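Local coordinates for conserved hypothetical protein (Sulfolobus solfataricus, PDB 2FNA), which binds ADP and magnesium and, as an archaeal AAA+ ATPase, probably hydrolyses ATP, although its cellular role is not established, at residues K13-R18 / S44-I49; S94-L99 / I105-N110. All coordinates share one frame; numbering follows the deposited sequence.

Interaction 1 (K13-R18 / S44-I49); sequences KDFFDR and SSIIKI. With MG (magnesium ion), chain C; ADP (adenosine-5'-diphosphate), chain D; EDO (1,2-ethanediol), chain H.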
loop_
_atom_site.group_PDB
_atom_site.type_symbol
_atom_site.label_atom_id
_atom_site.label_comp_id
_atom_site.label_asym_id
_atom_site.label_seq_id
_atom_site.Cartn_x
_atom_site.Cartn_y
_atom_site.Cartn_z
ATOM N N LYS A 13 13.618 -16.006 3.004
ATOM C CA LYS A 13 14.413 -16.843 2.103
ATOM C C LYS A 13 14.002 -16.637 0.643
ATOM O O LYS A 13 14.776 -16.928 -0.258
ATOM C CB LYS A 13 14.321 -18.299 2.510
ATOM C CG LYS A 13 14.962 -18.550 3.909
ATOM C CD LYS A 13 15.137 -20.019 4.200
ATOM C CE LYS A 13 15.765 -20.243 5.551
ATOM N NZ LYS A 13 17.139 -19.685 5.598
ATOM N N ASP A 14 12.803 -16.099 0.434
ATOM C CA ASP A 14 12.272 -15.817 -0.897
ATOM C C ASP A 14 12.369 -14.331 -1.280
ATOM O O ASP A 14 11.813 -13.924 -2.285
ATOM C CB ASP A 14 10.800 -16.223 -0.956
ATOM C CG ASP A 14 10.560 -17.706 -0.638
ATOM O OD1 ASP A 14 11.432 -18.554 -0.920
ATOM O OD2 ASP A 14 9.465 -18.032 -0.126
ATOM N N PHE A 15 13.091 -13.525 -0.506
ATOM C CA PHE A 15 12.989 -12.102 -0.617
ATOM C C PHE A 15 14.365 -11.477 -0.709
ATOM O O PHE A 15 15.207 -11.717 0.129
ATOM C CB PHE A 15 12.209 -11.604 0.611
ATOM C CG PHE A 15 11.697 -10.217 0.500
ATOM C CD1 PHE A 15 10.534 -9.950 -0.232
ATOM C CD2 PHE A 15 12.332 -9.166 1.161
ATOM C CE1 PHE A 15 10.046 -8.675 -0.317
ATOM C CE2 PHE A 15 11.849 -7.895 1.068
ATOM C CZ PHE A 15 10.676 -7.642 0.323
ATOM N N PHE A 16 14.593 -10.669 -1.741
ATOM C CA PHE A 16 15.892 -9.980 -1.947
ATOM C C PHE A 16 16.115 -8.776 -1.021
ATOM O O PHE A 16 15.378 -7.795 -1.099
ATOM C CB PHE A 16 15.970 -9.487 -3.378
ATOM C CG PHE A 16 17.209 -8.726 -3.694
ATOM C CD1 PHE A 16 18.450 -9.341 -3.620
ATOM C CD2 PHE A 16 17.147 -7.407 -4.128
ATOM C CE1 PHE A 16 19.593 -8.644 -3.938
ATOM C CE2 PHE A 16 18.295 -6.711 -4.461
ATOM C CZ PHE A 16 19.509 -7.320 -4.368
ATOM N N ASP A 17 17.163 -8.853 -0.195
ATOM C CA ASP A 17 17.593 -7.806 0.739
ATOM C C ASP A 17 16.462 -7.108 1.473
ATOM O O ASP A 17 15.672 -7.787 2.131
ATOM C CB ASP A 17 18.570 -6.802 0.093
ATOM C CG ASP A 17 19.556 -6.159 1.117
ATOM O OD1 ASP A 17 19.390 -6.255 2.382
ATOM O OD2 ASP A 17 20.539 -5.546 0.627
ATOM N N ARG A 18 16.401 -5.771 1.366
ATOM C CA ARG A 18 15.657 -4.922 2.307
ATOM C C ARG A 18 15.854 -5.291 3.784
ATOM O O ARG A 18 14.927 -5.167 4.576
ATOM C CB ARG A 18 14.152 -4.910 1.998
ATOM C CG ARG A 18 13.798 -4.742 0.577
ATOM C CD ARG A 18 14.152 -3.375 -0.016
ATOM N NE ARG A 18 13.239 -3.134 -1.114
ATOM C CZ ARG A 18 13.372 -2.181 -2.025
ATOM N NH1 ARG A 18 14.407 -1.351 -1.984
ATOM N NH2 ARG A 18 12.427 -2.060 -2.961
ATOM N N SER A 44 3.617 -5.084 1.428
ATOM C CA SER A 44 2.871 -6.200 2.025
ATOM C C SER A 44 3.817 -7.369 2.339
ATOM O O SER A 44 3.672 -8.030 3.372
ATOM C CB SER A 44 1.683 -6.648 1.149
ATOM O OG SER A 44 0.723 -5.611 0.955
ATOM N N SER A 45 4.802 -7.601 1.468
ATOM C CA SER A 45 5.839 -8.625 1.693
ATOM C C SER A 45 6.635 -8.456 3.002
ATOM O O SER A 45 6.784 -9.425 3.802
ATOM C CB SER A 45 6.802 -8.705 0.483
ATOM O OG SER A 45 6.141 -9.037 -0.751
ATOM N N ILE A 46 7.186 -7.270 3.245
ATOM C CA ILE A 46 7.999 -7.120 4.460
ATOM C C ILE A 46 7.157 -7.181 5.717
ATOM O O ILE A 46 7.645 -7.595 6.753
ATOM C CB ILE A 46 8.878 -5.853 4.497
ATOM C CG1 ILE A 46 8.061 -4.553 4.496
ATOM C CG2 ILE A 46 9.915 -5.882 3.405
ATOM C CD1 ILE A 46 8.873 -3.377 5.048
ATOM N N ILE A 47 5.891 -6.775 5.607
ATOM C CA ILE A 47 4.931 -6.857 6.702
ATOM C C ILE A 47 4.657 -8.316 7.033
ATOM O O ILE A 47 4.711 -8.713 8.208
ATOM C CB ILE A 47 3.615 -6.109 6.367
ATOM C CG1 ILE A 47 3.868 -4.599 6.335
ATOM C CG2 ILE A 47 2.519 -6.361 7.417
ATOM C CD1 ILE A 47 2.686 -3.776 5.902
ATOM N N LYS A 48 4.367 -9.111 6.002
ATOM C CA LYS A 48 4.187 -10.562 6.175
ATOM C C LYS A 48 5.447 -11.262 6.704
ATOM O O LYS A 48 5.378 -12.047 7.634
ATOM C CB LYS A 48 3.778 -11.165 4.864
ATOM C CG LYS A 48 2.365 -10.741 4.468
ATOM C CD LYS A 48 2.097 -10.970 2.987
ATOM C CE LYS A 48 0.878 -11.776 2.794
ATOM N NZ LYS A 48 1.105 -13.172 3.291
ATOM N N ILE A 49 6.604 -10.951 6.130
ATOM C CA ILE A 49 7.861 -11.497 6.606
ATOM C C ILE A 49 8.047 -11.103 8.062
ATOM O O ILE A 49 8.338 -11.956 8.891
ATOM C CB ILE A 49 9.044 -11.008 5.730
ATOM C CG1 ILE A 49 8.982 -11.666 4.350
ATOM C CG2 ILE A 49 10.397 -11.266 6.411
ATOM C CD1 ILE A 49 9.855 -10.973 3.333
HETATM MG MG MG C . 0.528 -4.363 -0.789
HETATM P PB ADP D . 3.292 -3.684 -2.293
HETATM O O1B ADP D . 4.308 -2.642 -1.950
HETATM O O2B ADP D . 2.457 -3.282 -3.504
HETATM O O3B ADP D . 2.502 -4.253 -1.162
HETATM P PA ADP D . 4.116 -6.496 -2.659
HETATM O O1A ADP D . 4.628 -6.987 -1.344
HETATM O O2A ADP D . 2.727 -6.916 -2.906
HETATM O O3A ADP D . 4.248 -4.895 -2.914
HETATM O "O5'" ADP D . 5.175 -6.958 -3.750
HETATM C "C5'" ADP D . 4.934 -6.837 -5.162
HETATM C "C4'" ADP D . 5.529 -8.038 -5.893
HETATM O "O4'" ADP D . 6.940 -7.962 -5.961
HETATM C "C3'" ADP D . 5.248 -9.362 -5.254
HETATM O "O3'" ADP D . 5.259 -10.352 -6.304
HETATM C "C2'" ADP D . 6.449 -9.611 -4.368
HETATM O "O2'" ADP D . 6.694 -10.992 -4.148
HETATM C "C1'" ADP D . 7.534 -9.008 -5.215
HETATM N N9 ADP D . 8.640 -8.396 -4.485
HETATM C C8 ADP D . 8.720 -7.099 -4.118
HETATM N N7 ADP D . 9.893 -6.856 -3.532
HETATM C C5 ADP D . 10.577 -8.025 -3.499
HETATM C C6 ADP D . 11.897 -8.492 -3.023
HETATM N N6 ADP D . 12.742 -7.637 -2.411
HETATM N N1 ADP D . 12.239 -9.797 -3.219
HETATM C C2 ADP D . 11.418 -10.666 -3.838
HETATM N N3 ADP D . 10.208 -10.311 -4.303
HETATM C C4 ADP D . 9.760 -9.033 -4.164
HETATM C C1 EDO H . 1.079 -13.331 7.208
HETATM O O1 EDO H . 1.412 -14.069 6.028
HETATM C C2 EDO H . -0.438 -13.184 7.306
HETATM O O2 EDO H . -0.989 -12.577 6.126
HETATM O O HOH W 1 0.100 -3.126 -2.457
HETATM O O HOH W 2 0.425 -2.877 0.534
HETATM O O HOH W 3 0.491 -6.153 -1.898
HETATM O O HOH W 4 -1.550 -4.639 -0.411
#
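The ring of Phe15 lies between Ile49 and the adenine of ADP. Ile49 CD1 reaches over one face in a CH-pi contact, 3.8 Å from the ring centroid and set toward the rim near CG. Over the opposite face sits the exocyclic amine of the base, with Phe15 CE1 3.3 Å from ADP C6. Two further residues of helix 43-54 meet the far end of the ring obliquely: Ser45 CB approaches CE1, and Ile46 CG2 lies 3.6 Å from CZ. With CG anti to the backbone N (chi1 -165°), the Phe15 ring is carried toward the helix. An alanine here is likely to leave the adenine without the ring that packs against it, and Ile49 CD1 without its aromatic partner. The next residue reads the base edge through its backbone: Phe16 N donates to ADP N1 (2.9 Å, 160°), and ADP N6 donates to Phe16 O. At the alpha phosphate, both N and OG of Ser45 donate to ADP O1A, the hydroxyl at 2.6 Å. Ser44 OG, ADP O3B and four waters bind the magnesium. Ser44 and Ser45 in the first turn of helix 43-54, gripping phosphate and metal, are consistent with the Walker A motif of P-loop NTPases, which include AAA+ ATPases.

Interaction 2 (S94-L99 / I105-N110); sequences SLLKAL and IVIMGN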
loop_
_atom_site.group_PDB
_atom_site.type_symbol
_atom_site.label_atom_id
_atom_site.label_comp_id
_atom_site.label_asym_id
_atom_site.label_seq_id
_atom_site.Cartn_x
_atom_site.Cartn_y
_atom_site.Cartn_z
ATOM N N SER A 94 -7.967 -16.638 25.877
ATOM C CA SER A 94 -8.677 -15.773 26.843
ATOM C C SER A 94 -9.337 -14.552 26.199
ATOM O O SER A 94 -9.899 -13.703 26.901
ATOM C CB SER A 94 -7.730 -15.297 27.951
ATOM O OG SER A 94 -6.688 -14.481 27.438
ATOM N N LEU A 95 -9.256 -14.449 24.876
ATOM C CA LEU A 95 -9.860 -13.319 24.175
ATOM C C LEU A 95 -11.372 -13.473 24.102
ATOM O O LEU A 95 -12.102 -12.530 24.381
ATOM C CB LEU A 95 -9.286 -13.189 22.769
ATOM C CG LEU A 95 -9.758 -12.008 21.912
ATOM C CD1 LEU A 95 -9.673 -10.713 22.677
ATOM C CD2 LEU A 95 -8.916 -11.936 20.689
ATOM N N LEU A 96 -11.836 -14.665 23.737
ATOM C CA LEU A 96 -13.271 -14.940 23.656
ATOM C C LEU A 96 -13.977 -14.522 24.946
ATOM O O LEU A 96 -15.065 -13.948 24.904
ATOM C CB LEU A 96 -13.526 -16.413 23.337
ATOM C CG LEU A 96 -14.698 -16.664 22.391
ATOM C CD1 LEU A 96 -14.344 -16.234 20.981
ATOM C CD2 LEU A 96 -15.142 -18.135 22.399
ATOM N N LYS A 97 -13.334 -14.778 26.084
ATOM C CA LYS A 97 -13.805 -14.298 27.388
ATOM C C LYS A 97 -13.765 -12.769 27.514
ATOM O O LYS A 97 -14.691 -12.168 28.048
ATOM C CB LYS A 97 -12.964 -14.934 28.511
ATOM C CG LYS A 97 -13.259 -14.414 29.933
ATOM C CD LYS A 97 -12.239 -14.969 30.950
ATOM C CE LYS A 97 -12.180 -14.144 32.251
ATOM N NZ LYS A 97 -12.652 -14.906 33.431
ATOM N N ALA A 98 -12.674 -12.158 27.051
ATOM C CA ALA A 98 -12.498 -10.692 27.104
ATOM C C ALA A 98 -13.425 -9.913 26.143
ATOM O O ALA A 98 -13.728 -8.739 26.393
ATOM C CB ALA A 98 -11.036 -10.323 26.854
ATOM N N LEU A 99 -13.871 -10.559 25.062
ATOM C CA LEU A 99 -14.835 -9.954 24.124
ATOM C C LEU A 99 -16.292 -10.151 24.554
ATOM O O LEU A 99 -17.203 -9.561 23.969
ATOM C CB LEU A 99 -14.647 -10.530 22.709
ATOM C CG LEU A 99 -13.301 -10.234 22.056
ATOM C CD1 LEU A 99 -13.135 -10.972 20.731
ATOM C CD2 LEU A 99 -13.139 -8.748 21.873
ATOM N N ILE A 105 -21.188 -7.281 20.732
ATOM C CA ILE A 105 -20.611 -8.574 20.343
ATOM C C ILE A 105 -21.462 -9.716 20.857
ATOM O O ILE A 105 -21.966 -9.665 21.974
ATOM C CB ILE A 105 -19.143 -8.723 20.832
ATOM C CG1 ILE A 105 -18.269 -7.641 20.181
ATOM C CG2 ILE A 105 -18.588 -10.132 20.524
ATOM C CD1 ILE A 105 -16.759 -7.840 20.317
ATOM N N VAL A 106 -21.625 -10.734 20.012
ATOM C CA VAL A 106 -22.366 -11.952 20.340
ATOM C C VAL A 106 -21.464 -13.157 20.052
ATOM O O VAL A 106 -20.832 -13.219 18.996
ATOM C CB VAL A 106 -23.669 -12.073 19.503
ATOM C CG1 VAL A 106 -24.380 -13.394 19.793
ATOM C CG2 VAL A 106 -24.589 -10.888 19.762
ATOM N N ILE A 107 -21.433 -14.113 20.985
ATOM C CA ILE A 107 -20.544 -15.275 20.907
ATOM C C ILE A 107 -21.322 -16.555 20.614
ATOM O O ILE A 107 -22.302 -16.856 21.298
ATOM C CB ILE A 107 -19.773 -15.434 22.227
ATOM C CG1 ILE A 107 -18.798 -14.264 22.393
ATOM C CG2 ILE A 107 -19.024 -16.771 22.272
ATOM C CD1 ILE A 107 -18.442 -13.963 23.817
HETATM N N MSE A 108 -20.880 -17.301 19.600
HETATM C CA MSE A 108 -21.488 -18.596 19.254
HETATM C C MSE A 108 -20.656 -19.335 18.192
HETATM O O MSE A 108 -20.688 -18.944 17.023
HETATM C CB MSE A 108 -22.919 -18.405 18.727
ATOM N N GLY A 109 -19.893 -20.372 18.559
ATOM C CA GLY A 109 -19.617 -20.781 19.948
ATOM C C GLY A 109 -18.173 -20.468 20.299
ATOM O O GLY A 109 -17.885 -19.933 21.377
ATOM N N ASN A 110 -17.264 -20.812 19.388
ATOM C CA ASN A 110 -15.878 -20.356 19.471
ATOM C C ASN A 110 -15.589 -19.194 18.508
ATOM O O ASN A 110 -14.437 -18.936 18.137
ATOM C CB ASN A 110 -14.915 -21.512 19.216
ATOM C CG ASN A 110 -13.684 -21.431 20.095
ATOM O OD1 ASN A 110 -13.767 -21.622 21.313
ATOM N ND2 ASN A 110 -12.536 -21.141 19.491
#
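Leu99 and Ile105 meet through their aliphatic ends, Leu99 CD2 lying 4.0 Å from Ile105 CD1, with the two side chains running at a slant to each other. A second apolar pair is Leu96 CD2 with Ile107 CG2, 4.1 Å apart. Ile105 and Ile107 both direct their CB toward segment 94-99, whereas Val106 between them points away, the usual alternation along a strand. Strand 105-107 pairs with strand 112-114 as a two-stranded antiparallel hairpin, and the contact seats one face of this hairpin against the segment that carries helix 95-98. Ile112 and Phe114 of the partner strand extend the apolar layer, while Leu99 also packs on helices 74-91 and 124-133. Most of the remaining contacts set methyl groups against backbone. Ile107 CG1 stands anti to its carbonyl carbon (chi1 -68°), and from it CD1 extends to Leu96 O at 3.5 Å. Ile105 CG2 similarly approaches Leu99 O, at 3.8 Å. Leu96 reaches the turn of the hairpin, where its CD2 lies 3.4 Å from Gly109 O and 3.7 Å from Asn110 CA, just beyond the cis peptide that precedes Gly109. A polar side chain makes the last approach, Asn110 OD1 coming within 3.9 Å of Leu96 CD2.

How the interactions relate
Interaction 1 builds part of the nucleotide site, whereas interaction 2 packs a small hairpin at a distance from it. Their centres lie about 34 Å apart and their nearest atoms about 18 Å apart, so neither touches the other. Along the chain they follow in series, 13-18 / 44-49 closing before 94-99 / 105-110 opens. The touching residues of interaction 1 are all buried, and its centre is about 14 Å from the centre of the chain; interaction 2 is partly buried, its centre about 31 Å from that of the chain. Both are mainly apolar across their segments, but only interaction 1 includes ADP and magnesium, and interaction 2 contributes no residue to that pocket.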